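Local coordinates for NADPH-flavin oxidoreductase (Vibrio harveyi, PDB 1BKJ), which catalyses the NADPH-dependent reduction of FMN to FMNH2 as a homodimer, supplying reduced flavin to luciferase for bioluminescence, at residues G130-S135 / S149-G154; V49-S54 / F76-I81. One frame throughout, in Å; residues are numbered along the deposited sequence.

Contact 1: residues G130-S135 / S149-G154. With FMN (flavin mononucleotide), chain D.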
# COMPACT_ATOMS: atom_id res chain seq x y z
N GLY A 130 -1.52 -0.84 12.87
CA GLY A 130 -1.21 -2.20 12.46
C GLY A 130 -1.25 -3.16 13.64
O GLY A 130 -1.21 -4.38 13.44
N GLY A 131 -1.36 -2.60 14.85
CA GLY A 131 -1.43 -3.36 16.08
C GLY A 131 -2.58 -4.35 16.17
O GLY A 131 -2.49 -5.32 16.91
N LEU A 132 -3.64 -4.11 15.38
CA LEU A 132 -4.81 -4.99 15.32
C LEU A 132 -4.46 -6.42 14.90
O LEU A 132 -5.15 -7.36 15.29
CB LEU A 132 -5.84 -4.43 14.32
CG LEU A 132 -6.62 -3.17 14.69
CD1 LEU A 132 -7.58 -2.81 13.55
CD2 LEU A 132 -7.38 -3.40 15.99
N ARG A 133 -3.38 -6.56 14.13
CA ARG A 133 -2.92 -7.87 13.63
C ARG A 133 -2.41 -8.83 14.71
O ARG A 133 -2.44 -10.06 14.53
CB ARG A 133 -1.87 -7.72 12.51
CG ARG A 133 -2.45 -7.20 11.20
CD ARG A 133 -1.54 -7.49 9.99
NE ARG A 133 -0.18 -7.01 10.16
CZ ARG A 133 0.24 -5.77 9.96
NH1 ARG A 133 -0.59 -4.81 9.57
NH2 ARG A 133 1.51 -5.46 10.19
N ASN A 134 -2.02 -8.29 15.86
CA ASN A 134 -1.55 -9.11 16.98
C ASN A 134 -2.71 -9.90 17.64
O ASN A 134 -2.50 -10.92 18.29
CB ASN A 134 -0.74 -8.27 17.97
CG ASN A 134 0.23 -9.11 18.79
OD1 ASN A 134 0.97 -9.95 18.24
ND2 ASN A 134 0.20 -8.94 20.11
N SER A 135 -3.94 -9.43 17.40
CA SER A 135 -5.18 -10.04 17.88
C SER A 135 -6.11 -10.20 16.66
O SER A 135 -7.32 -9.98 16.76
CB SER A 135 -5.85 -9.14 18.92
OG SER A 135 -5.13 -9.13 20.14
N SER A 149 -11.83 -12.98 3.32
CA SER A 149 -11.66 -11.63 3.84
C SER A 149 -10.76 -11.69 5.06
O SER A 149 -10.84 -12.63 5.84
CB SER A 149 -13.04 -11.10 4.25
OG SER A 149 -13.02 -9.72 4.52
N ALA A 150 -9.92 -10.67 5.24
CA ALA A 150 -8.99 -10.60 6.39
C ALA A 150 -8.69 -9.16 6.78
O ALA A 150 -8.69 -8.29 5.93
CB ALA A 150 -7.70 -11.32 6.08
N VAL A 151 -8.42 -8.92 8.07
CA VAL A 151 -8.08 -7.58 8.56
C VAL A 151 -6.60 -7.31 8.34
O VAL A 151 -5.78 -8.22 8.47
CB VAL A 151 -8.49 -7.39 10.09
CG1 VAL A 151 -7.86 -8.44 10.98
CG2 VAL A 151 -8.08 -5.99 10.59
N LEU A 152 -6.28 -6.08 7.93
CA LEU A 152 -4.90 -5.67 7.70
C LEU A 152 -4.46 -4.59 8.68
O LEU A 152 -3.44 -4.74 9.34
CB LEU A 152 -4.69 -5.21 6.27
CG LEU A 152 -4.63 -6.29 5.19
CD1 LEU A 152 -4.32 -5.60 3.90
CD2 LEU A 152 -3.57 -7.36 5.48
N PHE A 153 -5.18 -3.47 8.73
CA PHE A 153 -4.84 -2.39 9.65
C PHE A 153 -6.03 -1.46 9.84
O PHE A 153 -6.98 -1.49 9.07
CB PHE A 153 -3.60 -1.59 9.17
CG PHE A 153 -3.71 -1.05 7.76
CD1 PHE A 153 -4.34 0.20 7.51
CD2 PHE A 153 -3.23 -1.79 6.66
CE1 PHE A 153 -4.49 0.69 6.20
CE2 PHE A 153 -3.38 -1.31 5.34
CZ PHE A 153 -4.01 -0.07 5.11
N GLY A 154 -5.93 -0.62 10.86
CA GLY A 154 -6.94 0.38 11.13
C GLY A 154 -6.36 1.76 10.86
O GLY A 154 -5.18 1.88 10.48
N1 FMN D . 1.60 3.93 15.01
C2 FMN D . 1.03 3.67 16.23
O2 FMN D . 1.16 4.35 17.22
N3 FMN D . 0.33 2.47 16.25
C4 FMN D . 0.34 1.45 15.26
O4 FMN D . -0.23 0.40 15.52
C4A FMN D . 1.06 1.78 14.07
N5 FMN D . 0.86 0.93 12.99
C5A FMN D . 1.28 1.31 11.70
C6 FMN D . 0.93 0.48 10.65
C7 FMN D . 1.26 0.84 9.34
C7M FMN D . 0.65 -0.03 8.20
C8 FMN D . 2.00 2.03 9.10
C8M FMN D . 2.51 2.43 7.76
C9 FMN D . 2.35 2.86 10.14
C9A FMN D . 1.98 2.52 11.48
N10 FMN D . 2.23 3.37 12.61
C10 FMN D . 1.69 3.06 13.89
C1' FMN D . 2.73 4.64 12.46
C2' FMN D . 4.19 4.86 12.75
O2' FMN D . 4.84 4.23 13.77
C3' FMN D . 4.90 5.86 11.93
O3' FMN D . 4.46 6.02 10.61
C4' FMN D . 6.36 6.19 12.14
O4' FMN D . 7.01 5.81 13.32
C5' FMN D . 6.99 7.24 11.35
O5' FMN D . 6.49 8.45 11.99
P FMN D . 5.48 9.52 11.29
O1P FMN D . 6.29 10.12 10.25
O2P FMN D . 5.08 10.38 12.43
O3P FMN D . 4.37 8.79 10.63

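Contact 2: residues V49-S54 / F76-I81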
# COMPACT_ATOMS: atom_id res chain seq x y z
N VAL A 49 -14.25 -0.95 7.07
CA VAL A 49 -15.27 -1.09 8.10
C VAL A 49 -15.15 0.16 8.98
O VAL A 49 -14.10 0.40 9.59
CB VAL A 49 -15.15 -2.38 8.97
CG1 VAL A 49 -16.28 -2.43 9.98
CG2 VAL A 49 -15.20 -3.64 8.12
N ARG A 50 -16.18 1.01 8.93
CA ARG A 50 -16.24 2.24 9.74
C ARG A 50 -16.85 1.83 11.09
O ARG A 50 -17.96 1.29 11.14
CB ARG A 50 -17.13 3.29 9.06
CG ARG A 50 -17.20 4.60 9.82
CD ARG A 50 -18.34 5.47 9.34
NE ARG A 50 -18.46 6.68 10.15
CZ ARG A 50 -19.59 7.33 10.39
NH1 ARG A 50 -20.73 6.89 9.88
NH2 ARG A 50 -19.57 8.43 11.12
N VAL A 51 -16.10 2.04 12.17
CA VAL A 51 -16.55 1.66 13.50
C VAL A 51 -17.06 2.85 14.32
O VAL A 51 -16.27 3.68 14.78
CB VAL A 51 -15.45 0.85 14.26
CG1 VAL A 51 -15.98 0.32 15.59
CG2 VAL A 51 -15.00 -0.34 13.41
N THR A 52 -18.38 2.94 14.47
CA THR A 52 -19.01 4.03 15.23
C THR A 52 -19.52 3.60 16.60
O THR A 52 -19.69 4.44 17.49
CB THR A 52 -20.18 4.71 14.47
OG1 THR A 52 -21.21 3.75 14.17
CG2 THR A 52 -19.69 5.33 13.20
N ASP A 53 -19.78 2.30 16.76
CA ASP A 53 -20.27 1.75 18.02
C ASP A 53 -19.18 1.91 19.09
O ASP A 53 -18.10 1.31 18.98
CB ASP A 53 -20.62 0.28 17.81
CG ASP A 53 -21.25 -0.35 19.03
OD1 ASP A 53 -22.48 -0.19 19.20
OD2 ASP A 53 -20.52 -0.98 19.81
N SER A 54 -19.47 2.69 20.14
CA SER A 54 -18.49 2.96 21.20
C SER A 54 -17.99 1.76 22.00
O SER A 54 -16.88 1.80 22.54
CB SER A 54 -18.93 4.12 22.12
OG SER A 54 -20.11 3.80 22.83
N PHE A 76 -12.75 5.87 13.13
CA PHE A 76 -11.84 4.73 13.09
C PHE A 76 -12.27 3.83 11.94
O PHE A 76 -13.36 3.26 11.96
CB PHE A 76 -11.79 3.96 14.41
CG PHE A 76 -10.70 2.90 14.46
CD1 PHE A 76 -9.34 3.28 14.45
CD2 PHE A 76 -11.03 1.53 14.46
CE1 PHE A 76 -8.31 2.30 14.44
CE2 PHE A 76 -10.00 0.53 14.46
CZ PHE A 76 -8.64 0.93 14.45
N LEU A 77 -11.39 3.72 10.94
CA LEU A 77 -11.60 2.92 9.73
C LEU A 77 -10.71 1.68 9.74
O LEU A 77 -9.52 1.79 10.05
CB LEU A 77 -11.26 3.76 8.49
CG LEU A 77 -11.87 5.14 8.29
CD1 LEU A 77 -11.31 5.73 7.02
CD2 LEU A 77 -13.41 5.07 8.23
N VAL A 78 -11.27 0.51 9.42
CA VAL A 78 -10.50 -0.74 9.38
C VAL A 78 -10.44 -1.21 7.92
O VAL A 78 -11.48 -1.42 7.29
CB VAL A 78 -11.13 -1.84 10.27
CG1 VAL A 78 -10.20 -3.05 10.36
CG2 VAL A 78 -11.43 -1.33 11.68
N PHE A 79 -9.22 -1.35 7.40
CA PHE A 79 -8.99 -1.77 6.02
C PHE A 79 -8.81 -3.25 5.93
O PHE A 79 -7.96 -3.82 6.62
CB PHE A 79 -7.78 -1.05 5.44
CG PHE A 79 -8.04 0.40 5.16
CD1 PHE A 79 -8.06 1.34 6.21
CD2 PHE A 79 -8.32 0.82 3.86
CE1 PHE A 79 -8.38 2.71 5.96
CE2 PHE A 79 -8.64 2.17 3.59
CZ PHE A 79 -8.67 3.12 4.64
N CYS A 80 -9.60 -3.86 5.06
CA CYS A 80 -9.63 -5.30 4.89
C CYS A 80 -9.49 -5.77 3.45
O CYS A 80 -10.00 -5.12 2.53
CB CYS A 80 -10.97 -5.86 5.40
SG CYS A 80 -11.49 -5.37 7.06
N ILE A 81 -8.86 -6.94 3.29
CA ILE A 81 -8.75 -7.61 1.98
C ILE A 81 -10.15 -8.23 1.81
O ILE A 81 -10.71 -8.76 2.78
CB ILE A 81 -7.71 -8.80 1.98
CG1 ILE A 81 -6.30 -8.28 2.23
CG2 ILE A 81 -7.78 -9.56 0.64
CD1 ILE A 81 -5.26 -9.36 2.43
O HOH W 1 -15.68 5.65 12.89

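Contact 1: residues G130-S135 / S149-G154
The guanidinium of Arg133 meets strand 149-158 with its edge: Leu152 O lies close to its plane beside NH1, while Gly130 O sits 3.9 Å above the plane, over one face. The isoalloxazine of FMN is approached near N5 and O4 by the backbone of Gly130 and Gly131. The Phe153 ring meets those of Phe79, at a slight tilt, and Tyr128, at a steep one. Residues 130-135, with a short 3-10 turn after strand 125-129, are one of the segments that bind FMN in this nitroreductase-family fold; they pack on a classic beta bulge, two residues, Leu152 and Phe153, set opposite the single Phe79.

Gly130 N gives FMN N5 a 3.0 Å hydrogen bond, nearly straight at 162°, and Gly131 N reaches O4 at 3.3 Å. These N-H groups hold the N5/O4 side as acceptors and would probably draw electron density toward it. Glycine suits position 130 because a beta carbon there would press against FMN C6. Gly130 CA rests on Phe153 CB, 4.1 Å away.

Arginine suits position 133: chi1 and chi2 bring CG and CD past Leu152 O, and the bend at chi3 (-54°) turns the guanidinium so that NH1 returns to the same oxygen. Its NE forms a salt bridge with Glu99 of the second subunit, joining turn, bulge and dimer interface. Leu132 supplies the apolar part: CD1 lies 4.4 Å from Val151 CG2 and 3.8 Å from Gly154 N. The bond from Arg133 NH1 to Leu152 O measures 2.9 Å, with NH1 tilted 28° from the carbonyl plane.

Contact 2: residues V49-S54 / F76-I81
Val49 and Val78 form an antiparallel hydrogen-bonded pair, joined by two backbone bonds of 2.8 Å: Val49 N to Val78 O and Val78 N to Val49 O. Two residues on, Val51 N donates to Phe76 O at 3.0 Å, almost linearly (176°). Beta-branched valines suit this extended backbone. With CG2 anti to the carbonyl carbon, Val51 and Val78 bring their CG2 methyls to 4.1 Å, and Val49 CG2 lies 4.2 Å from Cys80 SG. Val51 CB comes to the edge of the Phe76 ring, 4.5 Å from CD2.

On the face that carries Arg50 and Leu77, opposite the one with Val49 and Val78, this non-hydrogen-bonded pair touches through Arg50 CG and Leu77 CD2. The extended arginine uses its aliphatic stem here and carries its charge outward to salt bridges with Glu75 and with Glu178 of the second subunit. A water links Val51 O to Phe76 N where the two segments part.

Farther along, Asp53 OD2 caps helix 54-63 by accepting a bond from Lys56 N. Leu60 of that helix packs on Val51 and Phe76; strand 149-158 flanks strand 75-82, and a strand of the second subunit pairs in parallel with Val49 and Arg50.

In the fold
Both contacts are largely buried and belong to the same antiparallel sheet, strand 75-82 of contact 2 lying beside strand 149-158 of contact 1. They meet directly: Phe153 O and Phe79 N are 2.8 Å apart, a probable hydrogen bond, and Val151 CG2 packs on Val78 CG1. Contact 2 is regular strand pairing with valine-rich packing, near the sheet edge that the second subunit extends. Contact 1 instead sets a turn against a bulged strand and places backbone N-H groups at the flavin. Each sends an arginine to a glutamate of the other subunit, but Arg133 is buried whereas Arg50 is partly exposed.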